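Side-chain contacts in transcriptional regulator (Aquifex aeolicus, PDB 2EH3), which probably binds DNA through an N-terminal helix-turn-helix domain and controls transcription, as a member of the TetR/AcrR family of repressor-like regulators: residues E5-L8 with E9-E13; E70-P73 with E74-L77; I112-A115 with K116-F119. One frame throughout, in Å; residues are numbered along the deposited sequence.

Overall arrangement
The three contacts are local, each made within a single helix or at its start, and they sample both parts of a TetR-type subunit. Interaction 1 lies in the N-terminal, probably DNA-binding, part; interactions 2 and 3 lie in the C-terminal part, across the centre of the chain from it. The centre of interaction 1 is about 31 Å from that of interaction 2 and about 26 Å from that of interaction 3. The latter two have centres about 15 Å apart and touch, Leu77 CD2 packing 3.8 Å from Phe119 CZ. Interaction 2 holds the magnesium ligand Glu75, whose side chain lies about 11 Å from that of Phe119 between nearest atoms.

Interaction 1. Residues E5-L8 with E9-E13; sequences ERIL and EVSKE
Ile7 O is gripped twice by Ser11: the backbone N reaches it at 2.9 Å, and Ser11 OG reaches the same oxygen, also at 2.9 Å. The two donors come from different directions, the amide nearly in line with the carbonyl and the hydroxyl from above the carbonyl plane, 41° out of it. Ser11 OG lies beside its own backbone N (chi1 -58°), a torsion that folds the hydroxyl of this buried residue back over the preceding turn, as serines in helices commonly do. Ile7 CG2 flanks this hydroxyl at 3.9 Å.

Elsewhere on the helix, Lys12 bends at its third torsion (-74°), which brings CE back to 3.6 Å from Leu8 O and lets NZ form a salt bridge with Glu9 OE2 at 2.8 Å. The ammonium meets that oxygen on its syn side, somewhat out of the carboxylate plane. A water donates to Glu9 OE2 and, at 3.1 Å, to Glu5 O, a carbonyl that also accepts the helical bond from Glu9 N. A methionine in place of Lys12 would probably leave the Glu9 carboxylate without its counter-charge and freer to turn.

Further out, Glu5 OE2 forms a salt bridge with Arg56 and OE1 accepts a hydrogen bond from Gly2 N, while Arg6 NH1 bonds to Ala32 O. Helix 3-18, the first of the TetR-type N-terminal helical domain, packs against its neighbours: Leu8 and Lys12 touch Ile53 of helix 46-67, Ser11 lies on Leu49 and Ile28, and Val10 on Arg31 and Ala32 of helix 25-32, part of the predicted helix-turn-helix.

Interaction 2. Residues E70-P73 with E74-L77; sequences EKTP and EELL. With MG (magnesium ion), chain B.
Thr72 OG1 accepts a hydrogen bond from Glu75 N at 3.1 Å, with an N-H...O angle of 160°, and so N-caps helix 73-86. The hydroxyl sits between the backbone N and the carbonyl carbon of its own residue (chi1 64°), the position from which it can meet this amide of the first turn. Two main-chain bonds continue the helix, from Leu76 N to Thr72 O and from Leu77 N to Pro73 O.

Van der Waals contacts flank the cap. The Glu75 side chain runs alongside that of Thr72, its CG 3.4 Å from Thr72 OG1. Glu74 lies beside the proline ring, a bend at its second torsion (101°) bringing OE1 back to 3.5 Å from Pro73 CD.

Metal coordination occupies the far end of Glu75. Its carboxylate is bidentate, OE1 at 2.4 Å and OE2 at 2.5 Å from the magnesium ion, and two waters bind the same metal. Glu78, one turn further on, binds this same ion; with Glu82 it also holds a second magnesium ion, giving a row of carboxylates along one helix face.

The cap thus starts the helix that carries the metal ligands. Pro73 and Leu76 rest on Phe122 of helix 105-126, Leu77 on Phe119 of the same helix, and Leu76 also touches Leu64 and Phe65 of helix 46-67.

Interaction 3. Residues I112-A115 with K116-F119; sequences IEDA and KRRF
Asp114 stands between two arginines and meets each with a different oxygen. The Arg118 guanidinium is met edge-on: OD2 lies in its plane, and Arg118 NE donates to it at 2.9 Å with an N-H...O angle of 162°. The carboxylate itself is turned 70° from that plane, and its oxygen is met on the syn side. With CG anti to the backbone N (chi1 -176°), the Asp114 carboxylate is carried along the helix to the next turn, where the extended Arg118 chain brings NE to it.

Arg117 lies across Asp114 at about a right angle. One guanidinium face covers Asp114 CA and Glu113 O, and NH2 reaches OD1 at 3.1 Å in a bent, weak hydrogen bond within a salt bridge. A water bridges the same pair, donating to Asp114 OD1 and accepting from Arg117 NE at 3.2 Å. Glu113 also crosses Arg117, its OE2 3.4 Å from Arg117 CG; the ion pair to NH1 is long and its geometry doubtful.

His58 NE2 of helix 46-67 hydrogen-bonds to Asp114 OD2, tying this helix to the long connecting one, while Glu113 packs on Lys152 of the second subunit. Chemically, Glu113, Asp114, Arg117 and Arg118 form a salt-bridge network on helix 105-126, carried by the Asp114 pairs (i+3 and i+4), with the Glu113 link less sure. The straight Asp114-Arg118 bond, reinforced by His58, probably fixes the carboxylate's rotation and stabilises its negative charge.

Interaction 1. Residues E5-L8 with E9-E13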
ATOM      1  N   GLU A   5      11.712 -24.921  11.337  1.00 15.34           N
ATOM      2  CA  GLU A   5      12.443 -23.764  10.853  1.00 16.15           C
ATOM      3  C   GLU A   5      12.801 -23.937   9.387  1.00 14.87           C
ATOM      4  O   GLU A   5      12.705 -22.997   8.599  1.00 15.43           O
ATOM      5  CB  GLU A   5      13.734 -23.560  11.653  1.00 18.71           C
ATOM      6  CG  GLU A   5      13.543 -22.953  13.032  1.00 23.06           C
ATOM      7  CD  GLU A   5      12.675 -23.791  13.934  1.00 26.20           C
ATOM      8  OE1 GLU A   5      12.926 -25.020  14.057  1.00 27.98           O
ATOM      9  OE2 GLU A   5      11.739 -23.207  14.528  1.00 27.40           O
ATOM     10  N   ARG A   6      13.211 -25.138   8.999  1.00 14.43           N
ATOM     11  CA  ARG A   6      13.573 -25.341   7.601  1.00 14.78           C
ATOM     12  C   ARG A   6      12.365 -25.170   6.679  1.00 13.19           C
ATOM     13  O   ARG A   6      12.472 -24.555   5.602  1.00 14.70           O
ATOM     14  CB  ARG A   6      14.199 -26.728   7.401  1.00 17.22           C
ATOM     15  CG  ARG A   6      15.582 -26.836   7.998  1.00 21.71           C
ATOM     16  CD  ARG A   6      16.495 -27.703   7.137  1.00 26.47           C
ATOM     17  NE  ARG A   6      16.181 -29.124   7.239  1.00 30.59           N
ATOM     18  CZ  ARG A   6      15.397 -29.804   6.408  1.00 30.34           C
ATOM     19  NH1 ARG A   6      14.814 -29.210   5.372  1.00 30.63           N
ATOM     20  NH2 ARG A   6      15.210 -31.099   6.618  1.00 31.57           N
ATOM     21  N   ILE A   7      11.225 -25.704   7.090  1.00 12.61           N
ATOM     22  CA  ILE A   7      10.009 -25.567   6.293  1.00 10.96           C
ATOM     23  C   ILE A   7       9.674 -24.074   6.178  1.00 11.38           C
ATOM     24  O   ILE A   7       9.339 -23.595   5.102  1.00 11.62           O
ATOM     25  CB  ILE A   7       8.843 -26.303   6.960  1.00 10.96           C
ATOM     26  CG1 ILE A   7       9.102 -27.804   6.906  1.00 12.62           C
ATOM     27  CG2 ILE A   7       7.518 -25.966   6.277  1.00 11.00           C
ATOM     28  CD1 ILE A   7       8.157 -28.629   7.777  1.00 13.35           C
ATOM     29  N   LEU A   8       9.744 -23.346   7.283  1.00 11.42           N
ATOM     30  CA  LEU A   8       9.443 -21.917   7.229  1.00 10.81           C
ATOM     31  C   LEU A   8      10.357 -21.178   6.258  1.00 11.69           C
ATOM     32  O   LEU A   8       9.897 -20.295   5.518  1.00 10.96           O
ATOM     33  CB  LEU A   8       9.549 -21.310   8.635  1.00 11.15           C
ATOM     34  CG  LEU A   8       8.347 -21.670   9.505  1.00 13.28           C
ATOM     35  CD1 LEU A   8       8.668 -21.400  10.981  1.00 15.65           C
ATOM     36  CD2 LEU A   8       7.146 -20.862   9.055  1.00 15.23           C
ATOM     37  N   GLU A   9      11.643 -21.522   6.250  1.00 11.39           N
ATOM     38  CA  GLU A   9      12.591 -20.843   5.369  1.00 12.80           C
ATOM     39  C   GLU A   9      12.321 -21.124   3.905  1.00 13.10           C
ATOM     40  O   GLU A   9      12.319 -20.195   3.081  1.00 12.55           O
ATOM     41  CB  GLU A   9      14.038 -21.206   5.748  1.00 14.22           C
ATOM     42  CG  GLU A   9      14.456 -20.641   7.115  1.00 19.82           C
ATOM     43  CD  GLU A   9      14.237 -19.129   7.200  1.00 22.06           C
ATOM     44  OE1 GLU A   9      14.803 -18.399   6.350  1.00 24.64           O
ATOM     45  OE2 GLU A   9      13.494 -18.678   8.100  1.00 22.63           O
ATOM     46  N   VAL A  10      12.061 -22.392   3.585  1.00 10.86           N
ATOM     47  CA  VAL A  10      11.769 -22.779   2.214  1.00 12.70           C
ATOM     48  C   VAL A  10      10.469 -22.123   1.744  1.00 12.78           C
ATOM     49  O   VAL A  10      10.383 -21.665   0.602  1.00 11.37           O
ATOM     50  CB  VAL A  10      11.652 -24.323   2.100  1.00 13.79           C
ATOM     51  CG1 VAL A  10      11.045 -24.725   0.769  1.00 15.47           C
ATOM     52  CG2 VAL A  10      13.053 -24.950   2.228  1.00 12.58           C
ATOM     53  N   SER A  11       9.466 -22.076   2.624  1.00 11.62           N
ATOM     54  CA  SER A  11       8.148 -21.515   2.264  1.00 10.32           C
ATOM     55  C   SER A  11       8.266 -20.008   2.030  1.00 10.47           C
ATOM     56  O   SER A  11       7.651 -19.462   1.109  1.00 11.06           O
ATOM     57  CB  SER A  11       7.102 -21.815   3.359  1.00 11.65           C
ATOM     58  OG  SER A  11       6.955 -23.215   3.582  1.00 12.86           O
ATOM     59  N   LYS A  12       9.050 -19.333   2.851  1.00  9.90           N
ATOM     60  CA  LYS A  12       9.232 -17.886   2.653  1.00 10.90           C
ATOM     61  C   LYS A  12       9.881 -17.657   1.302  1.00 11.72           C
ATOM     62  O   LYS A  12       9.493 -16.747   0.559  1.00 11.10           O
ATOM     63  CB  LYS A  12      10.103 -17.277   3.767  1.00 12.65           C
ATOM     64  CG  LYS A  12       9.353 -17.032   5.052  1.00 16.06           C
ATOM     65  CD  LYS A  12      10.190 -16.260   6.079  1.00 18.07           C
ATOM     66  CE  LYS A  12      11.240 -17.140   6.688  1.00 19.82           C
ATOM     67  NZ  LYS A  12      11.673 -16.604   8.027  1.00 20.42           N
ATOM     68  N   GLU A  13      10.860 -18.496   0.962  1.00 11.05           N
ATOM     69  CA  GLU A  13      11.527 -18.355  -0.322  1.00 12.57           C
ATOM     70  C   GLU A  13      10.580 -18.584  -1.498  1.00 11.02           C
ATOM     71  O   GLU A  13      10.530 -17.743  -2.412  1.00 11.11           O
ATOM     72  CB  GLU A  13      12.704 -19.339  -0.426  1.00 13.18           C
ATOM     73  CG  GLU A  13      13.948 -18.862   0.317  1.00 23.22           C
ATOM     74  CD  GLU A  13      14.361 -17.458  -0.111  1.00 25.29           C
ATOM     75  OE1 GLU A  13      14.328 -17.170  -1.338  1.00 30.10           O
ATOM     76  OE2 GLU A  13      14.722 -16.651   0.773  1.00 31.15           O
TER
HETATM   77  O   HOH W   1      12.800 -20.213   9.933  1.00 29.21           O

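Interaction 2. Residues E70-P73 with E74-L77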
ATOM      1  N   GLU A  70      13.044   2.849  25.353  1.00 11.14           N
ATOM      2  CA  GLU A  70      13.730   4.013  25.935  1.00 11.70           C
ATOM      3  C   GLU A  70      14.530   4.827  24.901  1.00 11.42           C
ATOM      4  O   GLU A  70      15.161   5.862  25.221  1.00 13.12           O
ATOM      5  CB  GLU A  70      14.674   3.579  27.066  1.00 12.28           C
ATOM      6  CG  GLU A  70      13.959   2.888  28.213  1.00 15.36           C
ATOM      7  CD  GLU A  70      12.981   3.826  28.919  1.00 16.73           C
ATOM      8  OE1 GLU A  70      13.216   5.049  28.956  1.00 19.33           O
ATOM      9  OE2 GLU A  70      11.975   3.343  29.460  1.00 21.13           O
ATOM     10  N   LYS A  71      14.515   4.376  23.661  1.00 10.32           N
ATOM     11  CA  LYS A  71      15.232   5.103  22.601  1.00 10.27           C
ATOM     12  C   LYS A  71      14.444   6.329  22.114  1.00 10.09           C
ATOM     13  O   LYS A  71      13.251   6.480  22.375  1.00 11.59           O
ATOM     14  CB  LYS A  71      15.471   4.196  21.380  1.00 12.00           C
ATOM     15  CG  LYS A  71      16.279   2.925  21.613  1.00 13.50           C
ATOM     16  CD  LYS A  71      17.573   3.191  22.359  1.00 17.28           C
ATOM     17  CE  LYS A  71      18.481   1.952  22.350  1.00 16.23           C
ATOM     18  NZ  LYS A  71      17.810   0.685  22.809  1.00 15.47           N
ATOM     19  N   THR A  72      15.136   7.225  21.418  1.00 10.65           N
ATOM     20  CA  THR A  72      14.444   8.365  20.830  1.00 11.00           C
ATOM     21  C   THR A  72      13.560   7.827  19.688  1.00 10.53           C
ATOM     22  O   THR A  72      13.786   6.749  19.152  1.00  9.77           O
ATOM     23  CB  THR A  72      15.414   9.381  20.175  1.00 11.39           C
ATOM     24  OG1 THR A  72      16.089   8.747  19.074  1.00 12.11           O
ATOM     25  CG2 THR A  72      16.460   9.864  21.161  1.00 12.33           C
ATOM     26  N   PRO A  73      12.520   8.563  19.307  1.00 10.97           N
ATOM     27  CA  PRO A  73      11.672   8.096  18.215  1.00 10.36           C
ATOM     28  C   PRO A  73      12.487   7.823  16.933  1.00 10.08           C
ATOM     29  O   PRO A  73      12.256   6.836  16.253  1.00 11.14           O
ATOM     30  CB  PRO A  73      10.696   9.266  18.016  1.00 10.15           C
ATOM     31  CG  PRO A  73      10.525   9.745  19.390  1.00 12.78           C
ATOM     32  CD  PRO A  73      11.937   9.753  19.959  1.00 11.90           C
ATOM     33  N   GLU A  74      13.447   8.698  16.633  1.00 10.69           N
ATOM     34  CA  GLU A  74      14.277   8.544  15.444  1.00 11.23           C
ATOM     35  C   GLU A  74      15.070   7.242  15.485  1.00  9.75           C
ATOM     36  O   GLU A  74      15.188   6.523  14.476  1.00 10.46           O
ATOM     37  CB  GLU A  74      15.223   9.744  15.311  1.00 12.65           C
ATOM     38  CG  GLU A  74      14.440  11.065  15.187  1.00 15.90           C
ATOM     39  CD  GLU A  74      14.370  11.879  16.489  1.00 19.05           C
ATOM     40  OE1 GLU A  74      13.939  11.368  17.554  1.00 18.80           O
ATOM     41  OE2 GLU A  74      14.753  13.057  16.432  1.00 22.78           O
ATOM     42  N   GLU A  75      15.646   6.932  16.633  1.00  9.41           N
ATOM     43  CA  GLU A  75      16.416   5.692  16.735  1.00  8.00           C
ATOM     44  C   GLU A  75      15.516   4.444  16.752  1.00  9.21           C
ATOM     45  O   GLU A  75      15.880   3.389  16.210  1.00  8.52           O
ATOM     46  CB  GLU A  75      17.317   5.753  17.960  1.00  9.72           C
ATOM     47  CG  GLU A  75      18.515   6.718  17.743  1.00 11.21           C
ATOM     48  CD  GLU A  75      19.506   6.283  16.650  1.00 12.29           C
ATOM     49  OE1 GLU A  75      19.900   5.111  16.649  1.00 10.21           O
ATOM     50  OE2 GLU A  75      19.901   7.136  15.817  1.00 11.47           O
ATOM     51  N   LEU A  76      14.359   4.535  17.392  1.00  9.82           N
ATOM     52  CA  LEU A  76      13.442   3.384  17.378  1.00  8.83           C
ATOM     53  C   LEU A  76      13.046   3.136  15.905  1.00  8.34           C
ATOM     54  O   LEU A  76      13.022   1.993  15.430  1.00  9.24           O
ATOM     55  CB  LEU A  76      12.174   3.693  18.191  1.00 11.14           C
ATOM     56  CG  LEU A  76      11.093   2.612  18.037  1.00 11.14           C
ATOM     57  CD1 LEU A  76      11.511   1.361  18.780  1.00 13.19           C
ATOM     58  CD2 LEU A  76       9.744   3.164  18.564  1.00 15.86           C
ATOM     59  N   LEU A  77      12.725   4.204  15.179  1.00  8.05           N
ATOM     60  CA  LEU A  77      12.325   4.043  13.788  1.00  8.57           C
ATOM     61  C   LEU A  77      13.462   3.530  12.894  1.00  8.92           C
ATOM     62  O   LEU A  77      13.211   2.775  11.967  1.00  9.06           O
ATOM     63  CB  LEU A  77      11.710   5.356  13.262  1.00 10.52           C
ATOM     64  CG  LEU A  77      10.368   5.593  14.011  1.00 14.63           C
ATOM     65  CD1 LEU A  77       9.984   7.084  14.031  1.00 15.16           C
ATOM     66  CD2 LEU A  77       9.284   4.742  13.382  1.00 17.97           C
TER
HETATM   67 MG    MG B1001      21.464   5.499  14.857  1.00  5.16          MG
HETATM   68  O   HOH W   2      22.763   6.459  16.619  1.00 11.88           O
HETATM   69  O   HOH W   3      21.867   7.423  13.564  1.00 14.49           O

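Interaction 3. Residues I112-A115 with K116-F119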
ATOM      1  N   ILE A 112      -0.992  -4.388  11.119  1.00 13.86           N
ATOM      2  CA  ILE A 112      -0.657  -2.980  10.966  1.00 14.72           C
ATOM      3  C   ILE A 112      -1.238  -2.227  12.145  1.00 14.67           C
ATOM      4  O   ILE A 112      -0.562  -1.394  12.751  1.00 15.40           O
ATOM      5  CB  ILE A 112      -1.250  -2.364   9.679  1.00 16.08           C
ATOM      6  CG1 ILE A 112      -0.633  -3.027   8.442  1.00 18.01           C
ATOM      7  CG2 ILE A 112      -1.028  -0.829   9.700  1.00 17.44           C
ATOM      8  CD1 ILE A 112       0.810  -2.613   8.163  1.00 19.46           C
ATOM      9  N   GLU A 113      -2.490  -2.529  12.468  1.00 15.91           N
ATOM     10  CA  GLU A 113      -3.154  -1.849  13.578  1.00 15.84           C
ATOM     11  C   GLU A 113      -2.397  -2.096  14.865  1.00 16.08           C
ATOM     12  O   GLU A 113      -2.260  -1.183  15.680  1.00 15.42           O
ATOM     13  CB  GLU A 113      -4.600  -2.347  13.713  1.00 18.62           C
ATOM     14  CG  GLU A 113      -5.390  -1.767  14.887  1.00 23.19           C
ATOM     15  CD  GLU A 113      -5.415  -0.248  14.890  1.00 26.45           C
ATOM     16  OE1 GLU A 113      -5.351   0.344  13.797  1.00 28.05           O
ATOM     17  OE2 GLU A 113      -5.515   0.355  15.992  1.00 29.83           O
ATOM     18  N   ASP A 114      -1.902  -3.320  15.054  1.00 14.22           N
ATOM     19  CA  ASP A 114      -1.165  -3.612  16.277  1.00 15.66           C
ATOM     20  C   ASP A 114       0.119  -2.821  16.327  1.00 15.74           C
ATOM     21  O   ASP A 114       0.471  -2.267  17.378  1.00 15.71           O
ATOM     22  CB  ASP A 114      -0.812  -5.091  16.407  1.00 18.31           C
ATOM     23  CG  ASP A 114      -0.131  -5.400  17.738  1.00 20.51           C
ATOM     24  OD1 ASP A 114      -0.801  -5.295  18.787  1.00 23.55           O
ATOM     25  OD2 ASP A 114       1.074  -5.718  17.743  1.00 23.18           O
ATOM     26  N   ALA A 115       0.835  -2.760  15.206  1.00 15.08           N
ATOM     27  CA  ALA A 115       2.076  -1.999  15.173  1.00 14.69           C
ATOM     28  C   ALA A 115       1.750  -0.526  15.452  1.00 15.45           C
ATOM     29  O   ALA A 115       2.489   0.159  16.172  1.00 16.12           O
ATOM     30  CB  ALA A 115       2.747  -2.135  13.800  1.00 16.72           C
ATOM     31  N   LYS A 116       0.650  -0.038  14.870  1.00 15.44           N
ATOM     32  CA  LYS A 116       0.254   1.353  15.067  1.00 15.95           C
ATOM     33  C   LYS A 116      -0.063   1.625  16.537  1.00 13.95           C
ATOM     34  O   LYS A 116       0.359   2.658  17.074  1.00 15.01           O
ATOM     35  CB  LYS A 116      -0.968   1.693  14.212  1.00 17.07           C
ATOM     36  CG  LYS A 116      -1.192   3.189  14.076  1.00 20.20           C
ATOM     37  CD  LYS A 116      -2.165   3.485  12.949  1.00 24.79           C
ATOM     38  CE  LYS A 116      -3.576   3.699  13.463  1.00 27.96           C
ATOM     39  NZ  LYS A 116      -3.704   5.011  14.140  1.00 27.77           N
ATOM     40  N   ARG A 117      -0.789   0.707  17.180  1.00 15.18           N
ATOM     41  CA  ARG A 117      -1.129   0.877  18.590  1.00 15.03           C
ATOM     42  C   ARG A 117       0.137   0.943  19.438  1.00 13.91           C
ATOM     43  O   ARG A 117       0.249   1.793  20.327  1.00 13.73           O
ATOM     44  CB  ARG A 117      -2.013  -0.269  19.107  1.00 19.52           C
ATOM     45  CG  ARG A 117      -3.470  -0.215  18.653  1.00 24.88           C
ATOM     46  CD  ARG A 117      -4.343  -1.181  19.474  1.00 28.23           C
ATOM     47  NE  ARG A 117      -3.913  -2.580  19.380  1.00 32.50           N
ATOM     48  CZ  ARG A 117      -4.246  -3.405  18.388  1.00 33.40           C
ATOM     49  NH1 ARG A 117      -5.019  -2.973  17.405  1.00 35.65           N
ATOM     50  NH2 ARG A 117      -3.807  -4.656  18.377  1.00 34.38           N
ATOM     51  N   ARG A 118       1.102   0.067  19.155  1.00 13.87           N
ATOM     52  CA  ARG A 118       2.336   0.076  19.929  1.00 12.80           C
ATOM     53  C   ARG A 118       3.158   1.332  19.703  1.00 12.47           C
ATOM     54  O   ARG A 118       3.755   1.886  20.637  1.00 12.24           O
ATOM     55  CB  ARG A 118       3.175  -1.157  19.593  1.00 13.45           C
ATOM     56  CG  ARG A 118       2.510  -2.409  20.048  1.00 13.74           C
ATOM     57  CD  ARG A 118       3.312  -3.619  19.630  1.00 13.60           C
ATOM     58  NE  ARG A 118       2.638  -4.857  20.024  1.00 17.47           N
ATOM     59  CZ  ARG A 118       2.786  -5.423  21.219  1.00 20.80           C
ATOM     60  NH1 ARG A 118       3.580  -4.863  22.124  1.00 22.16           N
ATOM     61  NH2 ARG A 118       2.146  -6.545  21.497  1.00 22.72           N
ATOM     62  N   PHE A 119       3.218   1.782  18.456  1.00 11.57           N
ATOM     63  CA  PHE A 119       3.950   2.972  18.149  1.00 11.27           C
ATOM     64  C   PHE A 119       3.283   4.166  18.843  1.00 10.78           C
ATOM     65  O   PHE A 119       3.955   5.051  19.398  1.00 10.47           O
ATOM     66  CB  PHE A 119       3.984   3.151  16.630  1.00 12.76           C
ATOM     67  CG  PHE A 119       4.834   4.284  16.178  1.00 17.20           C
ATOM     68  CD1 PHE A 119       6.033   4.599  16.819  1.00 16.49           C
ATOM     69  CD2 PHE A 119       4.432   5.040  15.071  1.00 17.37           C
ATOM     70  CE1 PHE A 119       6.827   5.651  16.365  1.00 18.80           C
ATOM     71  CE2 PHE A 119       5.210   6.084  14.612  1.00 20.58           C
ATOM     72  CZ  PHE A 119       6.409   6.394  15.253  1.00 20.03           C
TER
HETATM   73  O   HOH W   4      -1.374  -3.585  21.038  1.00 36.73           O